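Long-range contacts in putative fumarylpyruvate hydrolase (Burkholderia cenocepacia, PDB 4MAQ), which is of unestablished function but belongs to the fumarylacetoacetate hydrolase (FAH) family and forms a two-chain assembly: residues V93-D98 against D203-G208; V33-C38 against R195-K200; H110-G115 against L151-A156; R100-A105 against D188-V193; P20-D25 against G146-L151. All coordinates share one frame; numbering follows the deposited sequence. Where two conformers were deposited one is given.

Contact 1 (V93-D98 against D203-G208)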
# COMPACT_ATOMS: atom_id res chain seq x y z
N VAL B 93 -7.27 -12.38 8.70
CA VAL B 93 -8.62 -12.60 8.18
C VAL B 93 -8.67 -12.30 6.70
O VAL B 93 -8.20 -11.24 6.27
CB VAL B 93 -9.62 -11.69 8.93
CG1 VAL B 93 -11.02 -12.02 8.47
CG2 VAL B 93 -9.50 -11.88 10.45
N ALA B 94 -9.18 -13.25 5.92
CA ALA B 94 -9.26 -13.10 4.46
C ALA B 94 -10.70 -12.81 4.06
O ALA B 94 -11.60 -13.56 4.43
CB ALA B 94 -8.77 -14.37 3.77
N ILE B 95 -10.91 -11.73 3.30
CA ILE B 95 -12.26 -11.27 2.96
C ILE B 95 -12.73 -11.88 1.63
O ILE B 95 -11.98 -11.91 0.65
CB ILE B 95 -12.25 -9.73 2.86
CG1 ILE B 95 -11.83 -9.13 4.22
CG2 ILE B 95 -13.59 -9.15 2.37
CD1 ILE B 95 -12.75 -9.48 5.39
N GLY B 96 -13.99 -12.31 1.59
CA GLY B 96 -14.55 -12.89 0.37
C GLY B 96 -15.72 -12.13 -0.24
O GLY B 96 -16.22 -12.52 -1.30
N LYS B 97 -16.12 -11.00 0.35
CA LYS B 97 -17.28 -10.26 -0.14
C LYS B 97 -17.08 -8.78 0.08
O LYS B 97 -16.76 -8.35 1.19
CB LYS B 97 -18.57 -10.73 0.57
CG LYS B 97 -19.86 -10.04 0.13
CD LYS B 97 -21.07 -10.72 0.74
CE LYS B 97 -21.10 -10.65 2.26
NZ LYS B 97 -22.40 -11.16 2.78
N ASP B 98 -17.29 -8.01 -0.99
CA ASP B 98 -17.11 -6.57 -0.91
C ASP B 98 -18.09 -5.92 0.08
O ASP B 98 -19.20 -6.43 0.31
CB ASP B 98 -17.44 -5.91 -2.25
CG ASP B 98 -16.53 -6.36 -3.42
OD1 ASP B 98 -15.50 -7.07 -3.24
OD2 ASP B 98 -16.88 -5.97 -4.56
N ASP B 203 -9.16 -8.86 0.23
CA ASP B 203 -8.47 -8.15 1.32
C ASP B 203 -8.03 -9.09 2.44
O ASP B 203 -8.69 -10.09 2.74
CB ASP B 203 -9.34 -7.02 1.89
CG ASP B 203 -9.46 -5.86 0.93
OD1 ASP B 203 -8.60 -5.77 0.01
OD2 ASP B 203 -10.37 -5.03 1.10
N LEU B 204 -6.87 -8.76 3.02
CA LEU B 204 -6.39 -9.43 4.22
C LEU B 204 -6.36 -8.41 5.35
O LEU B 204 -5.98 -7.27 5.13
CB LEU B 204 -4.97 -10.02 4.03
CG LEU B 204 -4.82 -11.10 2.96
CD1 LEU B 204 -3.35 -11.51 2.90
CD2 LEU B 204 -5.71 -12.29 3.23
N ILE B 205 -6.73 -8.85 6.56
CA ILE B 205 -6.64 -8.00 7.73
C ILE B 205 -5.83 -8.71 8.80
O ILE B 205 -6.16 -9.83 9.23
CB ILE B 205 -8.03 -7.65 8.30
CG1 ILE B 205 -8.94 -7.02 7.22
CG2 ILE B 205 -7.88 -6.73 9.51
CD1 ILE B 205 -10.39 -6.85 7.69
N PHE B 206 -4.74 -8.07 9.21
CA PHE B 206 -3.93 -8.53 10.33
C PHE B 206 -4.55 -7.89 11.58
O PHE B 206 -4.67 -6.67 11.65
CB PHE B 206 -2.50 -8.02 10.18
CG PHE B 206 -1.63 -8.81 9.25
CD1 PHE B 206 -1.93 -8.92 7.90
CD2 PHE B 206 -0.47 -9.40 9.73
CE1 PHE B 206 -1.09 -9.61 7.03
CE2 PHE B 206 0.37 -10.10 8.87
CZ PHE B 206 0.06 -10.20 7.51
N THR B 207 -4.96 -8.72 12.52
CA THR B 207 -5.89 -8.31 13.59
C THR B 207 -5.24 -7.96 14.93
O THR B 207 -5.93 -7.77 15.94
CB THR B 207 -7.00 -9.38 13.83
OG1 THR B 207 -6.41 -10.65 14.17
CG2 THR B 207 -7.85 -9.55 12.60
N GLY B 208 -3.90 -7.87 14.95
CA GLY B 208 -3.19 -7.43 16.15
C GLY B 208 -2.38 -8.55 16.76
O GLY B 208 -2.41 -9.69 16.30

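Contact 2 (V33-C38 against R195-K200)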
# COMPACT_ATOMS: atom_id res chain seq x y z
N VAL B 33 -4.66 -11.56 -3.46
CA VAL B 33 -4.62 -10.49 -2.47
C VAL B 33 -4.90 -9.15 -3.13
O VAL B 33 -4.28 -8.82 -4.16
CB VAL B 33 -3.26 -10.46 -1.73
CG1 VAL B 33 -3.24 -9.34 -0.68
CG2 VAL B 33 -2.97 -11.79 -1.06
N ARG B 34 -5.79 -8.38 -2.49
CA ARG B 34 -6.21 -7.07 -2.98
C ARG B 34 -5.43 -6.00 -2.18
O ARG B 34 -4.38 -5.53 -2.64
CB ARG B 34 -7.75 -6.97 -2.92
CG ARG B 34 -8.37 -5.92 -3.83
CD ARG B 34 -8.12 -4.47 -3.43
NE ARG B 34 -8.79 -4.14 -2.17
CZ ARG B 34 -9.44 -3.01 -1.91
NH1 ARG B 34 -10.03 -2.84 -0.72
NH2 ARG B 34 -9.56 -2.05 -2.85
N ARG B 35 -5.90 -5.67 -0.98
CA ARG B 35 -5.14 -4.81 -0.06
C ARG B 35 -4.90 -5.54 1.26
O ARG B 35 -5.54 -6.57 1.52
CB ARG B 35 -5.86 -3.48 0.20
CG ARG B 35 -5.85 -2.52 -0.97
CD ARG B 35 -6.54 -1.21 -0.60
NE ARG B 35 -6.89 -0.44 -1.79
CZ ARG B 35 -7.73 0.58 -1.80
NH1 ARG B 35 -8.22 1.08 -0.65
NH2 ARG B 35 -8.11 1.08 -2.98
N VAL B 36 -3.97 -5.02 2.06
CA VAL B 36 -3.63 -5.61 3.35
C VAL B 36 -3.75 -4.53 4.43
O VAL B 36 -3.02 -3.54 4.38
CB VAL B 36 -2.21 -6.20 3.35
CG1 VAL B 36 -1.88 -6.83 4.72
CG2 VAL B 36 -2.05 -7.22 2.24
N PHE B 37 -4.65 -4.73 5.39
CA PHE B 37 -4.86 -3.77 6.48
C PHE B 37 -4.37 -4.39 7.78
O PHE B 37 -4.61 -5.58 8.03
CB PHE B 37 -6.35 -3.46 6.61
CG PHE B 37 -6.99 -2.99 5.33
CD1 PHE B 37 -6.86 -1.67 4.94
CD2 PHE B 37 -7.70 -3.87 4.50
CE1 PHE B 37 -7.43 -1.21 3.76
CE2 PHE B 37 -8.28 -3.40 3.33
CZ PHE B 37 -8.15 -2.08 2.97
N CYS B 38 -3.75 -3.56 8.61
CA CYS B 38 -3.14 -4.05 9.86
C CYS B 38 -3.56 -3.15 11.00
O CYS B 38 -3.36 -1.93 10.97
CB CYS B 38 -1.62 -4.02 9.75
SG CYS B 38 -0.95 -4.87 8.30
N ARG B 195 -15.51 1.52 6.90
CA ARG B 195 -15.96 2.90 6.98
C ARG B 195 -14.91 3.87 6.42
O ARG B 195 -15.21 5.04 6.23
CB ARG B 195 -16.38 3.27 8.42
CG ARG B 195 -17.61 2.49 8.87
CD ARG B 195 -18.20 3.00 10.17
NE ARG B 195 -17.38 2.71 11.34
CZ ARG B 195 -17.60 1.70 12.19
NH1 ARG B 195 -18.60 0.85 12.00
NH2 ARG B 195 -16.80 1.53 13.23
N SER B 196 -13.69 3.38 6.17
CA SER B 196 -12.60 4.18 5.63
C SER B 196 -12.43 4.00 4.12
O SER B 196 -12.17 4.98 3.40
CB SER B 196 -11.32 3.78 6.34
OG SER B 196 -10.21 4.42 5.71
N VAL B 197 -12.59 2.76 3.65
CA VAL B 197 -12.50 2.42 2.23
C VAL B 197 -13.58 1.38 1.97
O VAL B 197 -14.12 0.82 2.89
CB VAL B 197 -11.12 1.79 1.86
CG1 VAL B 197 -9.96 2.79 2.04
CG2 VAL B 197 -10.85 0.51 2.64
N GLU B 198 -13.83 1.07 0.70
CA GLU B 198 -14.66 -0.08 0.40
C GLU B 198 -13.81 -1.34 0.60
O GLU B 198 -12.76 -1.49 -0.02
CB GLU B 198 -15.20 -0.04 -1.02
CG GLU B 198 -16.19 -1.17 -1.25
CD GLU B 198 -16.59 -1.33 -2.70
OE1 GLU B 198 -15.97 -0.70 -3.58
OE2 GLU B 198 -17.55 -2.08 -2.94
N LEU B 199 -14.25 -2.23 1.48
CA LEU B 199 -13.61 -3.51 1.64
C LEU B 199 -13.91 -4.35 0.41
O LEU B 199 -15.01 -4.26 -0.16
CB LEU B 199 -14.16 -4.18 2.89
CG LEU B 199 -13.39 -5.29 3.53
CD1 LEU B 199 -12.06 -4.77 4.09
CD2 LEU B 199 -14.24 -5.97 4.59
N LYS B 200 -12.94 -5.16 -0.01
CA LYS B 200 -13.10 -5.96 -1.23
C LYS B 200 -12.74 -7.41 -0.99
O LYS B 200 -11.86 -7.71 -0.18
CB LYS B 200 -12.22 -5.42 -2.36
CG LYS B 200 -12.56 -4.01 -2.82
CD LYS B 200 -13.85 -3.95 -3.59
CE LYS B 200 -13.77 -2.85 -4.64
NZ LYS B 200 -15.00 -2.83 -5.47
O HOH W 1 -11.61 -0.20 -2.09

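Contact 3 (H110-G115 against L151-A156)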
# COMPACT_ATOMS: atom_id res chain seq x y z
N HIS B 110 -18.75 -11.57 5.50
CA HIS B 110 -17.79 -11.11 4.50
C HIS B 110 -16.48 -11.87 4.54
O HIS B 110 -15.61 -11.60 3.70
CB HIS B 110 -17.51 -9.60 4.68
CG HIS B 110 -18.69 -8.72 4.36
ND1 HIS B 110 -18.79 -8.02 3.17
CD2 HIS B 110 -19.82 -8.46 5.06
CE1 HIS B 110 -19.93 -7.35 3.16
NE2 HIS B 110 -20.57 -7.59 4.30
N VAL B 111 -16.32 -12.77 5.51
CA VAL B 111 -15.02 -13.45 5.68
C VAL B 111 -14.97 -14.75 4.88
O VAL B 111 -15.84 -15.61 5.05
CB VAL B 111 -14.76 -13.75 7.17
CG1 VAL B 111 -13.52 -14.61 7.36
CG2 VAL B 111 -14.64 -12.44 7.94
N TRP B 112 -13.98 -14.88 3.99
CA TRP B 112 -13.74 -16.14 3.28
C TRP B 112 -13.02 -17.16 4.19
O TRP B 112 -13.34 -18.34 4.16
CB TRP B 112 -12.90 -15.88 1.99
CG TRP B 112 -12.71 -17.16 1.28
CD1 TRP B 112 -13.59 -17.76 0.42
CD2 TRP B 112 -11.64 -18.09 1.48
NE1 TRP B 112 -13.11 -18.98 0.04
CE2 TRP B 112 -11.93 -19.23 0.68
CE3 TRP B 112 -10.46 -18.08 2.24
CZ2 TRP B 112 -11.08 -20.34 0.61
CZ3 TRP B 112 -9.62 -19.20 2.18
CH2 TRP B 112 -9.93 -20.30 1.36
N GLY B 113 -12.02 -16.72 4.94
CA GLY B 113 -11.21 -17.65 5.71
C GLY B 113 -10.16 -16.98 6.54
O GLY B 113 -10.19 -15.76 6.74
N TYR B 114 -9.24 -17.80 7.05
CA TYR B 114 -8.27 -17.35 8.04
C TYR B 114 -6.90 -17.93 7.77
O TYR B 114 -6.77 -19.05 7.27
CB TYR B 114 -8.70 -17.81 9.44
CG TYR B 114 -9.97 -17.14 9.87
CD1 TYR B 114 -11.21 -17.73 9.58
CD2 TYR B 114 -9.96 -15.92 10.56
CE1 TYR B 114 -12.39 -17.12 9.94
CE2 TYR B 114 -11.14 -15.29 10.92
CZ TYR B 114 -12.36 -15.89 10.61
OH TYR B 114 -13.51 -15.23 11.01
N GLY B 115 -5.88 -17.20 8.21
CA GLY B 115 -4.53 -17.73 8.27
C GLY B 115 -3.80 -17.14 9.46
O GLY B 115 -4.39 -16.43 10.29
N LEU B 151 -4.02 -20.39 3.79
CA LEU B 151 -5.32 -20.05 4.36
C LEU B 151 -6.24 -21.25 4.41
O LEU B 151 -6.19 -22.14 3.55
CB LEU B 151 -5.98 -18.96 3.52
CG LEU B 151 -5.15 -17.69 3.27
CD1 LEU B 151 -5.99 -16.72 2.47
CD2 LEU B 151 -4.63 -17.02 4.54
N ARG B 152 -7.12 -21.25 5.42
CA ARG B 152 -8.22 -22.21 5.49
C ARG B 152 -9.55 -21.50 5.34
O ARG B 152 -9.76 -20.42 5.91
CB ARG B 152 -8.18 -22.97 6.81
CG ARG B 152 -6.94 -23.82 6.99
CD ARG B 152 -7.03 -24.61 8.28
NE ARG B 152 -7.89 -25.74 8.04
CZ ARG B 152 -8.42 -26.50 8.99
NH1 ARG B 152 -9.20 -27.54 8.66
NH2 ARG B 152 -8.16 -26.23 10.27
N ALA B 153 -10.47 -22.10 4.61
CA ALA B 153 -11.82 -21.55 4.45
C ALA B 153 -12.53 -21.52 5.80
O ALA B 153 -12.38 -22.44 6.61
CB ALA B 153 -12.63 -22.38 3.47
N ALA B 154 -13.32 -20.48 6.03
CA ALA B 154 -14.10 -20.37 7.28
C ALA B 154 -15.10 -21.52 7.45
O ALA B 154 -15.48 -21.85 8.58
CB ALA B 154 -14.80 -19.03 7.36
N THR B 155 -15.53 -22.14 6.36
CA THR B 155 -16.40 -23.32 6.45
C THR B 155 -15.67 -24.49 7.11
O THR B 155 -16.30 -25.37 7.68
CB THR B 155 -16.90 -23.74 5.06
OG1 THR B 155 -15.78 -23.93 4.20
CG2 THR B 155 -17.79 -22.69 4.45
N ALA B 156 -14.34 -24.50 7.04
CA ALA B 156 -13.52 -25.54 7.69
C ALA B 156 -13.14 -25.20 9.13
O ALA B 156 -12.94 -26.12 9.92
CB ALA B 156 -12.25 -25.78 6.88

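Contact 4 (R100-A105 against D188-V193)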
# COMPACT_ATOMS: atom_id res chain seq x y z
N ARG B 100 -19.07 -1.70 1.98
CA ARG B 100 -18.74 -0.49 2.73
C ARG B 100 -19.74 -0.32 3.87
O ARG B 100 -20.89 -0.80 3.79
CB ARG B 100 -18.64 0.76 1.85
CG ARG B 100 -19.94 1.25 1.26
CD ARG B 100 -19.73 2.60 0.58
NE ARG B 100 -18.71 2.58 -0.48
CZ ARG B 100 -18.87 2.07 -1.70
NH1 ARG B 100 -20.02 1.47 -2.05
NH2 ARG B 100 -17.87 2.15 -2.57
N SER B 101 -19.29 0.35 4.94
CA SER B 101 -20.15 0.60 6.11
C SER B 101 -20.85 -0.69 6.57
O SER B 101 -22.08 -0.73 6.74
CB SER B 101 -21.14 1.73 5.79
OG SER B 101 -20.42 2.95 5.61
N ILE B 102 -20.05 -1.73 6.78
CA ILE B 102 -20.54 -3.04 7.16
C ILE B 102 -20.88 -3.03 8.65
O ILE B 102 -20.06 -2.62 9.47
CB ILE B 102 -19.48 -4.13 6.87
CG1 ILE B 102 -19.11 -4.15 5.38
CG2 ILE B 102 -19.97 -5.51 7.32
CD1 ILE B 102 -17.88 -4.97 5.07
N ASP B 103 -22.08 -3.46 9.00
CA ASP B 103 -22.44 -3.56 10.41
C ASP B 103 -21.69 -4.76 11.02
O ASP B 103 -21.58 -5.81 10.37
CB ASP B 103 -23.95 -3.77 10.58
CG ASP B 103 -24.41 -3.69 12.03
OD1 ASP B 103 -24.35 -4.71 12.75
OD2 ASP B 103 -24.83 -2.60 12.45
N PRO B 104 -21.18 -4.61 12.27
CA PRO B 104 -20.52 -5.74 12.92
C PRO B 104 -21.34 -7.02 12.89
O PRO B 104 -20.78 -8.10 12.72
CB PRO B 104 -20.27 -5.24 14.34
CG PRO B 104 -20.08 -3.77 14.16
CD PRO B 104 -21.08 -3.38 13.10
N ALA B 105 -22.67 -6.90 13.02
CA ALA B 105 -23.51 -8.09 13.00
C ALA B 105 -23.46 -8.85 11.68
O ALA B 105 -23.79 -10.03 11.63
CB ALA B 105 -24.95 -7.73 13.36
N ASP B 188 -15.86 -6.10 14.50
CA ASP B 188 -15.70 -4.65 14.64
C ASP B 188 -14.52 -4.12 13.86
O ASP B 188 -14.60 -3.04 13.30
CB ASP B 188 -15.56 -4.25 16.10
CG ASP B 188 -16.79 -4.53 16.89
OD1 ASP B 188 -17.80 -3.89 16.61
OD2 ASP B 188 -16.74 -5.41 17.74
N VAL B 189 -13.44 -4.88 13.79
CA VAL B 189 -12.30 -4.48 12.98
C VAL B 189 -12.73 -4.36 11.50
O VAL B 189 -12.41 -3.36 10.84
CB VAL B 189 -11.12 -5.45 13.15
CG1 VAL B 189 -10.01 -5.08 12.19
CG2 VAL B 189 -10.59 -5.32 14.58
N ILE B 190 -13.46 -5.37 11.02
CA ILE B 190 -13.97 -5.35 9.65
C ILE B 190 -14.84 -4.12 9.42
O ILE B 190 -14.69 -3.41 8.43
CB ILE B 190 -14.76 -6.63 9.34
CG1 ILE B 190 -13.80 -7.82 9.25
CG2 ILE B 190 -15.63 -6.46 8.10
CD1 ILE B 190 -14.50 -9.16 9.28
N ALA B 191 -15.78 -3.87 10.33
CA ALA B 191 -16.65 -2.70 10.24
C ALA B 191 -15.85 -1.38 10.13
O ALA B 191 -16.14 -0.55 9.27
CB ALA B 191 -17.62 -2.67 11.42
N TYR B 192 -14.85 -1.22 10.99
CA TYR B 192 -14.02 -0.02 11.00
C TYR B 192 -13.28 0.17 9.66
O TYR B 192 -13.29 1.28 9.10
CB TYR B 192 -13.01 -0.08 12.14
CG TYR B 192 -13.47 0.56 13.43
CD1 TYR B 192 -13.60 1.94 13.50
CD2 TYR B 192 -13.77 -0.20 14.56
CE1 TYR B 192 -14.01 2.56 14.65
CE2 TYR B 192 -14.20 0.42 15.73
CZ TYR B 192 -14.32 1.80 15.77
OH TYR B 192 -14.72 2.48 16.90
N VAL B 193 -12.69 -0.90 9.13
CA VAL B 193 -11.98 -0.73 7.85
C VAL B 193 -12.99 -0.30 6.78
O VAL B 193 -12.71 0.61 5.98
CB VAL B 193 -11.24 -2.01 7.38
CG1 VAL B 193 -10.70 -1.84 5.96
CG2 VAL B 193 -10.11 -2.36 8.34

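Contact 5 (P20-D25 against G146-L151)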
# COMPACT_ATOMS: atom_id res chain seq x y z
N PRO B 20 -0.13 -11.14 -6.73
CA PRO B 20 0.13 -11.76 -5.42
C PRO B 20 -1.06 -12.63 -4.98
O PRO B 20 -2.24 -12.24 -5.16
CB PRO B 20 0.31 -10.56 -4.47
CG PRO B 20 0.08 -9.34 -5.27
CD PRO B 20 -0.05 -9.67 -6.72
N SER B 21 -0.74 -13.79 -4.41
CA SER B 21 -1.78 -14.69 -3.90
C SER B 21 -1.21 -15.55 -2.79
O SER B 21 0.01 -15.62 -2.61
CB SER B 21 -2.37 -15.55 -5.02
OG SER B 21 -1.36 -16.41 -5.54
N VAL B 22 -2.10 -16.18 -2.04
CA VAL B 22 -1.74 -17.01 -0.87
C VAL B 22 -2.23 -18.42 -1.14
O VAL B 22 -3.30 -18.60 -1.71
CB VAL B 22 -2.40 -16.48 0.44
CG1 VAL B 22 -1.91 -17.24 1.68
CG2 VAL B 22 -2.12 -15.01 0.61
N GLU B 23 -1.42 -19.39 -0.75
CA GLU B 23 -1.79 -20.80 -0.79
C GLU B 23 -3.06 -21.01 0.02
O GLU B 23 -3.28 -20.35 1.04
CB GLU B 23 -0.66 -21.65 -0.19
CG GLU B 23 -0.89 -23.15 -0.29
CD GLU B 23 0.13 -23.99 0.47
OE1 GLU B 23 1.09 -23.44 1.05
OE2 GLU B 23 -0.01 -25.23 0.48
N VAL B 24 -3.88 -21.95 -0.42
CA VAL B 24 -5.05 -22.37 0.32
C VAL B 24 -4.83 -23.83 0.72
O VAL B 24 -4.44 -24.66 -0.10
CB VAL B 24 -6.32 -22.20 -0.52
CG1 VAL B 24 -7.53 -22.83 0.15
CG2 VAL B 24 -6.55 -20.71 -0.79
N ASP B 25 -5.05 -24.11 2.00
CA ASP B 25 -4.94 -25.47 2.53
C ASP B 25 -5.90 -26.44 1.80
O ASP B 25 -7.07 -26.11 1.59
CB ASP B 25 -5.27 -25.43 4.02
CG ASP B 25 -5.11 -26.78 4.71
OD1 ASP B 25 -4.04 -27.40 4.58
OD2 ASP B 25 -6.06 -27.20 5.39
N GLY B 146 5.19 -9.36 5.35
CA GLY B 146 3.99 -10.03 5.87
C GLY B 146 3.93 -11.50 5.51
O GLY B 146 3.05 -11.92 4.73
N PRO B 147 4.84 -12.31 6.10
CA PRO B 147 4.69 -13.75 5.88
C PRO B 147 3.34 -14.26 6.42
O PRO B 147 2.94 -13.88 7.53
CB PRO B 147 5.86 -14.38 6.67
CG PRO B 147 6.70 -13.27 7.15
CD PRO B 147 6.00 -11.97 6.94
N VAL B 148 2.65 -15.09 5.64
CA VAL B 148 1.35 -15.65 6.02
C VAL B 148 1.35 -17.14 5.68
O VAL B 148 1.91 -17.56 4.65
CB VAL B 148 0.17 -14.91 5.29
CG1 VAL B 148 -1.20 -15.48 5.67
CG2 VAL B 148 0.18 -13.41 5.57
N THR B 149 0.68 -17.94 6.51
CA THR B 149 0.48 -19.36 6.22
C THR B 149 -0.51 -19.56 5.08
O THR B 149 -1.25 -18.64 4.69
CB THR B 149 -0.06 -20.11 7.44
OG1 THR B 149 -1.36 -19.60 7.80
CG2 THR B 149 0.92 -20.01 8.61
N ALA B 150 -0.58 -20.79 4.58
CA ALA B 150 -1.72 -21.16 3.79
C ALA B 150 -3.02 -20.82 4.55
O ALA B 150 -3.09 -20.91 5.80
CB ALA B 150 -1.64 -22.65 3.44
N LEU B 151 -4.02 -20.39 3.79
CA LEU B 151 -5.32 -20.05 4.36
C LEU B 151 -6.24 -21.25 4.41
O LEU B 151 -6.19 -22.14 3.55
CB LEU B 151 -5.98 -18.96 3.52
CG LEU B 151 -5.15 -17.69 3.27
CD1 LEU B 151 -5.99 -16.72 2.47
CD2 LEU B 151 -4.63 -17.02 4.54

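Contact 1 (V93-D98 against D203-G208)
V93 turns its CG2 branch against the methyl of T207, CG2 to CG2 at 3.6 Å, the two side chains crossing at about a right angle. CG1 of V93 stands anti to the backbone N (chi1 -175°), which leaves CG2 beside that N and near the T207 methyl. The hydroxyl OG1 of T207 is taken by the carbonyl of L91. V93 and I205 form the hydrogen-bonded pair of two antiparallel strands, 93-95 and 204-206. V93 N gives to I205 O at 2.8 Å, and I205 N returns a bond of the same length to V93 O. A third bond runs from I95 N to D203 O, also 2.8 Å, nearly straight on to the carbonyl. Between these bonds lies the non-hydrogen-bonded pair A94 and L204. Here the CD2 methyl of L204 rests on A94 CB at 3.7 Å, on the sheet face away from V93 and I205. On the V93 and I205 side, the CD1 methyls of I95 and I205 meet at 4.2 Å. This face is covered by helix 186-196, with V189 and I190 on I205. I95 also lays CG1 against D203 CB, 4.0 Å away. The carboxylate of D203 is buried and held from outside the pair. Its OD1 makes a salt bridge to R34 and accepts from R35 N, while OD2 accepts from K200 N. The contact is therefore apolar on both faces and backbone-bonded between them. Its buried acid has several donors, which would be expected to stabilise the charged form.

Contact 2 (V33-C38 against R195-K200)
R34 and F37 meet the loop that leaves helix 186-196, beside strand 36-39 of the mixed beta-sheet of this FAH-family fold. The buried side is mostly apolar. F37, on strand 36-39, brings its ring atom CZ to the CG2 methyl of V197 at 3.8 Å. Its CE2 meets L199 CD1 at 4.1 Å, and both methyls approach the ring obliquely. The other V197 methyl, CG1, sits at the edge of the R35 guanidinium, near its plane, 3.6 Å from NH1. The partly exposed side is charged. R34 is bent at chi2 and chi3, which turns one face of its guanidinium to K200. K200 CG lies over the centre of that face, 3.4 Å from R34 CZ. R35 NE lies over the opposite face, offset toward the rim. Acids surround the two arginines: R34 NE pairs with D203, and D67 of the second subunit pairs with both R34 and R35. D143 of the second subunit also pairs with R35, so this contact is part of the subunit interface. The K200 amine leads away from R34 and forms a salt bridge with E198 OE1. It meets that oxygen from above the carboxylate plane. R34 NH1 makes a weak, bent bond to E198 O (3.1 Å, 134°). A water in the plane of the guanidinium, at its edge, accepts from R34 NH2 at 2.9 Å and donates to E198 O at 2.7 Å.

Contact 3 (H110-G115 against L151-A156)
The W112 ring carries A153 over one face and L151 at its edge. A153 CA stands 4.0 Å from the centroid of the six-membered ring, nearly on the normal, a CH-pi contact. A153 CB lies over the same ring, 3.8 Å from CZ2. L151 CB comes in near the ring plane, 3.9 Å from CZ3. With CG anti to the backbone N (chi1 -178°), W112 swings its ring back to the second segment. V13 of the second subunit also packs on W112. The Y114 ring is met at its edge by the A154 methyl, and its hydroxyl bonds H159. The backbones run antiparallel. Y114 and R152 form the hydrogen-bonded pair: Y114 N gives to R152 O, and R152 N to Y114 O, both at 2.9 Å. A154 N gives an almost straight bond (174°) to W112 O. G113 packs its CA close against R152 O at 3.1 Å. L151 adds its CD2 methyl, which lies on G115 CA. W112 and G113 both face A94, forming a classic beta bulge. Strand 111-122 lies between strands 85-95 and 146-153. A153 is the N-cap residue of helix 154-157, which begins as strand 146-153 ends.

Contact 4 (R100-A105 against D188-V193)
I102 is the first residue of 100-105 to press on helix 186-196. Its carbonyl makes a tight approach to the A191 methyl, I102 O to A191 CB 3.1 Å. Its CD1 methyl reaches the CG2 branch of I190 at 4.1 Å, and the two side chains meet at a slant. CG1 of I102 stands beside the backbone N (chi1 -59°) and the chain then extends, which carries CD1 to the I190 branch. The same side chain also touches H110, L199 and A107, so it is buried. I102 N gives to S194 OG, and S194 OG is also bonded to A191 O. The hydroxyl thus ties the loop to the helix beside the apolar patch. D103 points away from the helix. It is the N-cap residue of the short helix 104-107, and its OD1 accepts from A105 N at 2.8 Å. That bond reaches OD1 on the anti side of the carboxylate, 23° out of its plane. This part of the FAH-family fold is a connection between strands 85-95 and 111-122, packed along helix 186-196. P104 follows as the first turn of the short helix begins. Its ring sits over the helix, with CG 3.8 Å from A191 CB and CD at 3.9 Å. The same CG lies 3.3 Å from D188 OD1, and the proline ring and the aspartate cross at about a right angle. Only carbon of P104 meets that oxygen. I190, next to A191 in the helix, also touches A107 and I205 of the central sheet.

Contact 5 (P20-D25 against G146-L151)
E23 and L151 join the two segments through the backbone, and the end-to-end directions of residues 22-25 and 148-151 are 48° apart. L151 N gives to E23 O at 2.8 Å, and D25 N gives to L151 O at the same length. Both bonds are nearly straight. V24 and L151 count as a single bridge, with a CA-CA distance of 4.7 Å. Among the side chains, V22 packs on L151. Its CG1 branch, anti to the backbone N (chi1 -174°), meets L151 CG at 3.6 Å, and the side chains cross at about a right angle. The same methyl lies 3.4 Å from T149 O. E23 runs extended alongside A150, so the flat carboxylate carbon CD comes 3.7 Å from the A150 methyl. On the polar side, T149 OG1 bonds A150 O from above the carbonyl plane, at 3.0 Å, and also V116 N. D25 sets CB 3.4 Å from L151 O and its carboxylate leads off, where OD2 makes a weak, long ion pair with R152. V22 also packs on V33 and I69. S21 and V24 touch Y12 and V13 of the second subunit. In this FAH-family fold, the chain just after strand 21-23 of a two-stranded antiparallel hairpin, 21-23 with 30-32, makes a single bridge to strand 146-153 of the mixed sheet.

Overall arrangement
Contacts 1, 4 and 5 are buried; 2 and 3 are partly exposed. Contact 1 touches each of the other four. Contacts 1, 2, 3 and 5 all reach the mixed sheet. Contacts 3 and 5 share L151 and strand 146-153, while contacts 2 and 4 share helix 186-196. Contact 4 is largely apolar, with no hydrogen bond across it, and its centre lies farthest from the chain centre, about 18 Å. Contacts 1, 3 and 5 are carried by backbone bonds with apolar packing. Contact 2 is the most charged; its R34 pairs with D203 of contact 1. Contacts 2, 3 and 5 also meet the second subunit, mainly by salt bridges in contact 2 and by packing in the others.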